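Local coordinates for protein deoxy-D-mannose-octulosonate 8-phosphate phosphatase (Haemophilus influenzae Rd, PDB 1K1E) that hydrolyses 3-deoxy-D-manno-octulosonate 8-phosphate to KDO and inorganic phosphate, a step in lipopolysaccharide biosynthesis, with magnesium as cofactor, at residues T102-D107 and C118-V124; V54-S58 and A87-L91. All coordinates share one frame; numbering follows the deposited sequence.

Contact 1 (T102-D107 and C118-V124). With HG (mercury (II) ion), chain N; CO (cobalt (II) ion), chain M.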
loop_
_atom_site.group_PDB
_atom_site.type_symbol
_atom_site.label_atom_id
_atom_site.label_comp_id
_atom_site.label_asym_id
_atom_site.label_seq_id
_atom_site.Cartn_x
_atom_site.Cartn_y
_atom_site.Cartn_z
ATOM N N THR A 102 -16.948 -2.412 -27.747
ATOM C CA THR A 102 -16.744 -2.421 -26.290
ATOM C C THR A 102 -15.368 -2.938 -25.915
ATOM O O THR A 102 -14.846 -3.836 -26.584
ATOM C CB THR A 102 -17.741 -3.351 -25.673
ATOM O OG1 THR A 102 -19.063 -2.949 -26.058
ATOM C CG2 THR A 102 -17.638 -3.346 -24.153
ATOM N N ALA A 103 -14.782 -2.388 -24.852
ATOM C CA ALA A 103 -13.469 -2.863 -24.385
ATOM C C ALA A 103 -13.657 -3.248 -22.933
ATOM O O ALA A 103 -14.464 -2.647 -22.265
ATOM C CB ALA A 103 -12.414 -1.774 -24.474
ATOM N N TYR A 104 -12.886 -4.230 -22.451
ATOM C CA TYR A 104 -13.013 -4.724 -21.083
ATOM C C TYR A 104 -11.635 -4.697 -20.443
ATOM O O TYR A 104 -10.648 -4.898 -21.126
ATOM C CB TYR A 104 -13.427 -6.193 -21.071
ATOM C CG TYR A 104 -13.803 -6.732 -19.722
ATOM C CD1 TYR A 104 -15.109 -6.607 -19.204
ATOM C CD2 TYR A 104 -12.832 -7.332 -18.885
ATOM C CE1 TYR A 104 -15.440 -7.054 -17.906
ATOM C CE2 TYR A 104 -13.161 -7.770 -17.653
ATOM C CZ TYR A 104 -14.432 -7.638 -17.143
ATOM O OH TYR A 104 -14.708 -8.100 -15.880
ATOM N N ILE A 105 -11.582 -4.503 -19.136
ATOM C CA ILE A 105 -10.284 -4.526 -18.467
ATOM C C ILE A 105 -10.448 -5.398 -17.234
ATOM O O ILE A 105 -11.332 -5.148 -16.415
ATOM C CB ILE A 105 -9.754 -3.067 -18.109
ATOM C CG1 ILE A 105 -8.416 -3.200 -17.308
ATOM C CG2 ILE A 105 -10.879 -2.167 -17.489
ATOM C CD1 ILE A 105 -7.723 -1.786 -17.125
ATOM N N GLY A 106 -9.590 -6.412 -17.085
ATOM C CA GLY A 106 -9.774 -7.331 -15.969
ATOM C C GLY A 106 -8.431 -7.777 -15.466
ATOM O O GLY A 106 -7.382 -7.345 -15.989
ATOM N N ASP A 107 -8.474 -8.585 -14.422
ATOM C CA ASP A 107 -7.202 -9.066 -13.817
ATOM C C ASP A 107 -7.157 -10.559 -13.501
ATOM O O ASP A 107 -6.099 -11.042 -13.105
ATOM C CB ASP A 107 -6.927 -8.380 -12.488
ATOM C CG ASP A 107 -7.916 -8.795 -11.392
ATOM O OD1 ASP A 107 -7.519 -9.176 -10.271
ATOM O OD2 ASP A 107 -9.124 -8.742 -11.640
ATOM N N CYS A 118 -16.105 -9.260 -25.126
ATOM C CA CYS A 118 -15.822 -7.897 -25.669
ATOM C C CYS A 118 -14.961 -7.919 -26.934
ATOM O O CYS A 118 -14.264 -8.871 -27.199
ATOM C CB CYS A 118 -15.114 -7.010 -24.643
ATOM S SG CYS A 118 -16.172 -6.183 -23.435
ATOM N N GLY A 119 -15.005 -6.830 -27.680
ATOM C CA GLY A 119 -14.231 -6.722 -28.897
ATOM C C GLY A 119 -12.758 -6.466 -28.627
ATOM O O GLY A 119 -11.926 -6.918 -29.380
ATOM N N THR A 120 -12.447 -5.765 -27.544
ATOM C CA THR A 120 -11.062 -5.424 -27.184
ATOM C C THR A 120 -10.924 -5.715 -25.698
ATOM O O THR A 120 -11.881 -5.505 -24.944
ATOM C CB THR A 120 -10.830 -3.896 -27.399
ATOM O OG1 THR A 120 -11.032 -3.593 -28.789
ATOM C CG2 THR A 120 -9.454 -3.460 -26.974
ATOM N N SER A 121 -9.760 -6.188 -25.276
ATOM C CA SER A 121 -9.571 -6.501 -23.861
ATOM C C SER A 121 -8.172 -6.090 -23.411
ATOM O O SER A 121 -7.206 -6.207 -24.157
ATOM C CB SER A 121 -9.742 -8.010 -23.653
ATOM O OG SER A 121 -8.903 -8.716 -24.558
ATOM N N PHE A 122 -8.092 -5.695 -22.144
ATOM C CA PHE A 122 -6.888 -5.250 -21.485
ATOM C C PHE A 122 -6.699 -5.965 -20.172
ATOM O O PHE A 122 -7.671 -6.224 -19.463
ATOM C CB PHE A 122 -7.021 -3.782 -21.110
ATOM C CG PHE A 122 -7.089 -2.849 -22.312
ATOM C CD1 PHE A 122 -8.301 -2.641 -22.969
ATOM C CD2 PHE A 122 -5.972 -2.160 -22.746
ATOM C CE1 PHE A 122 -8.400 -1.776 -24.026
ATOM C CE2 PHE A 122 -6.067 -1.251 -23.840
ATOM C CZ PHE A 122 -7.294 -1.068 -24.478
ATOM N N ALA A 123 -5.442 -6.261 -19.843
ATOM C CA ALA A 123 -5.172 -6.878 -18.543
ATOM C C ALA A 123 -4.237 -5.950 -17.827
ATOM O O ALA A 123 -3.343 -5.360 -18.464
ATOM C CB ALA A 123 -4.497 -8.286 -18.727
ATOM N N VAL A 124 -4.442 -5.807 -16.521
ATOM C CA VAL A 124 -3.538 -5.018 -15.667
ATOM C C VAL A 124 -2.201 -5.734 -15.576
ATOM O O VAL A 124 -2.108 -6.961 -15.789
ATOM C CB VAL A 124 -4.131 -4.789 -14.236
ATOM C CG1 VAL A 124 -5.402 -3.960 -14.358
ATOM C CG2 VAL A 124 -4.446 -6.139 -13.542
HETATM HG HG HG N . -17.079 -7.737 -22.063
HETATM CO CO CO M . -10.805 -8.666 -10.498
HETATM O O HOH W 1 -13.469 -3.096 -29.238
HETATM O O HOH W 2 -9.830 -9.742 -8.992
HETATM O O HOH W 3 -12.694 -8.408 -9.436
HETATM O O HOH W 4 -11.657 -10.337 -11.508
#
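The Phe122 ring meets the neighbouring strand through its edge: Tyr104 O lies in the ring plane, 3.7 Å from CD1, and Ala103 CB sits near that plane, beside CE1. His137 meets the same ring with planes about 35° apart. On the other side of the sheet, Cys118 SG, which binds mercury, approaches the Tyr104 ring obliquely and lies 3.6 Å from Tyr104 CB. With CG anti to the backbone N (chi1 -170°), the ring runs off from segment 118-124, and its OH bonds to Asp111. Between these layers, strands 102-106 and 120-123 run parallel. Phe122 N donates to Tyr104 O at 2.9 Å, and Phe122 O takes Gly106 N at 3.1 Å; the last rung, Val124 N to Gly106 O, is weak. Asp107 CB rests on Val124 CG2 at 3.5 Å while OD2 binds cobalt at 2.0 Å, together with Asp14 OD2, the backbone O of Asp16 and three waters. OD1 accepts from one of those waters and forms a salt bridge with Arg39 of the second subunit. In this beta-alpha-beta unit of the HAD fold, the paired strand ends just before Asp107, consistent with the pairing helping to place this ligand where cobalt probably occupies the magnesium site.

Contact 2 (V54-S58 and A87-L91); sequences VAVLS and ACFDL. With HG (mercury (II) ion), chain N.
Leu57 and Ala87 make the tight part of this contact: Leu57 CD2 presses on Ala87 CB at 3.4 Å, closer than carbons usually approach. Leu57 CG and CD1 also reach that methyl, so the leucine's branched end spreads over one methyl group. Its first torsion lies off the staggered positions (chi1 -144°), consistent with some strain here. One helical turn on, Leu91 sends CD1 between the two strand residues that face it, 3.9 Å from Leu57 CG and 4.0 Å from Ala55 CB. The side chains of Leu57 and Leu91 run at a slant to each other. Leu91 N bonds to Ala87 O within the helix, placing these two residues on the same side of it.

The packing is looser toward Cys88, whose SG is 4.4 Å from Leu57 CD1 and instead binds mercury at 2.4 Å. Cys118 and Ala114 O complete that site. Farther round the helix, Phe89 is exposed and Asp90 partly so, and neither meets the strand.

The helix 84-95 thus lies along one face of the parallel sheet, its axis segment 9.9 Å from that of the strand and 155° from the strand direction. Strand 10-14 shares the interface, with Ile12 touching both Leu57 and Leu91. With no hydrogen bond between the segments, the chemistry implies that helix and strand are held mainly by van der Waals contact of aliphatic side chains.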
loop_
_atom_site.group_PDB
_atom_site.type_symbol
_atom_site.label_atom_id
_atom_site.label_comp_id
_atom_site.label_asym_id
_atom_site.label_seq_id
_atom_site.Cartn_x
_atom_site.Cartn_y
_atom_site.Cartn_z
ATOM N N VAL A 54 -18.995 4.340 -19.636
ATOM C CA VAL A 54 -18.228 3.437 -18.781
ATOM C C VAL A 54 -19.190 2.614 -17.907
ATOM O O VAL A 54 -20.153 3.137 -17.374
ATOM C CB VAL A 54 -17.237 4.205 -17.911
ATOM C CG1 VAL A 54 -16.548 3.247 -16.954
ATOM C CG2 VAL A 54 -16.235 5.012 -18.845
ATOM N N ALA A 55 -18.930 1.322 -17.777
ATOM C CA ALA A 55 -19.737 0.445 -16.920
ATOM C C ALA A 55 -18.801 -0.323 -15.968
ATOM O O ALA A 55 -17.613 -0.530 -16.288
ATOM C CB ALA A 55 -20.547 -0.554 -17.750
ATOM N N VAL A 56 -19.354 -0.693 -14.809
ATOM C CA VAL A 56 -18.623 -1.450 -13.792
ATOM C C VAL A 56 -19.281 -2.822 -13.695
ATOM O O VAL A 56 -20.501 -2.933 -13.677
ATOM C CB VAL A 56 -18.730 -0.702 -12.438
ATOM C CG1 VAL A 56 -18.240 -1.601 -11.262
ATOM C CG2 VAL A 56 -17.971 0.626 -12.554
ATOM N N LEU A 57 -18.460 -3.869 -13.589
ATOM C CA LEU A 57 -18.952 -5.232 -13.510
ATOM C C LEU A 57 -18.200 -5.827 -12.317
ATOM O O LEU A 57 -16.993 -5.792 -12.301
ATOM C CB LEU A 57 -18.569 -5.959 -14.793
ATOM C CG LEU A 57 -19.491 -7.000 -15.424
ATOM C CD1 LEU A 57 -18.628 -7.908 -16.232
ATOM C CD2 LEU A 57 -20.271 -7.825 -14.403
ATOM N N SER A 58 -18.895 -6.319 -11.312
ATOM C CA SER A 58 -18.187 -6.909 -10.179
ATOM C C SER A 58 -19.012 -8.078 -9.678
ATOM O O SER A 58 -20.246 -8.017 -9.713
ATOM C CB SER A 58 -18.045 -5.887 -9.037
ATOM O OG SER A 58 -17.455 -6.503 -7.918
ATOM N N ALA A 87 -23.197 -10.762 -18.419
ATOM C CA ALA A 87 -23.258 -9.420 -17.857
ATOM C C ALA A 87 -22.720 -8.503 -18.932
ATOM O O ALA A 87 -23.240 -7.395 -19.109
ATOM C CB ALA A 87 -22.394 -9.249 -16.569
ATOM N N CYS A 88 -21.683 -8.933 -19.660
ATOM C CA CYS A 88 -21.156 -8.071 -20.715
ATOM C C CYS A 88 -22.220 -7.738 -21.723
ATOM O O CYS A 88 -22.412 -6.573 -22.059
ATOM C CB CYS A 88 -19.985 -8.663 -21.558
ATOM S SG CYS A 88 -18.486 -8.872 -20.500
ATOM N N PHE A 89 -22.890 -8.748 -22.262
ATOM C CA PHE A 89 -23.870 -8.396 -23.290
ATOM C C PHE A 89 -25.022 -7.538 -22.801
ATOM O O PHE A 89 -25.550 -6.686 -23.563
ATOM C CB PHE A 89 -24.332 -9.679 -23.931
ATOM C CG PHE A 89 -23.190 -10.436 -24.578
ATOM C CD1 PHE A 89 -22.530 -9.896 -25.673
ATOM C CD2 PHE A 89 -22.801 -11.687 -24.112
ATOM C CE1 PHE A 89 -21.495 -10.602 -26.309
ATOM C CE2 PHE A 89 -21.770 -12.391 -24.743
ATOM C CZ PHE A 89 -21.126 -11.854 -25.839
ATOM N N ASP A 90 -25.390 -7.760 -21.540
ATOM C CA ASP A 90 -26.481 -7.000 -20.928
ATOM C C ASP A 90 -26.070 -5.558 -20.822
ATOM O O ASP A 90 -26.873 -4.671 -21.106
ATOM C CB ASP A 90 -26.817 -7.552 -19.557
ATOM C CG ASP A 90 -27.537 -8.884 -19.609
ATOM O OD1 ASP A 90 -27.634 -9.564 -18.520
ATOM O OD2 ASP A 90 -27.997 -9.219 -20.725
ATOM N N LEU A 91 -24.815 -5.318 -20.414
ATOM C CA LEU A 91 -24.352 -3.926 -20.274
ATOM C C LEU A 91 -24.222 -3.293 -21.649
ATOM O O LEU A 91 -24.487 -2.097 -21.850
ATOM C CB LEU A 91 -23.005 -3.902 -19.518
ATOM C CG LEU A 91 -23.109 -4.208 -18.025
ATOM C CD1 LEU A 91 -21.656 -4.401 -17.433
ATOM C CD2 LEU A 91 -23.851 -3.003 -17.280
HETATM HG HG HG N . -17.079 -7.737 -22.063
#

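In the fold
Contact 2 closes before contact 1 opens, and helix 84-95 leads on to strand 102-106. Their centres lie about 12 Å apart, and both involve the same six-stranded parallel sheet, where strand 10-14 separates strand 53-58 from strand 102-106. Contact 1 is a pairing of strands within the sheet; contact 2 lays a helix against one face of it. They meet where Tyr104 CE1 packs on Leu57 CD1 at 3.7 Å, and both supply a cysteine to the mercury ion. Lys84, a substrate-binding residue by similarity, lies near both Tyr104 and Leu57, so these parts of the two contacts lie beside a probable substrate-binding residue of this HAD-type core.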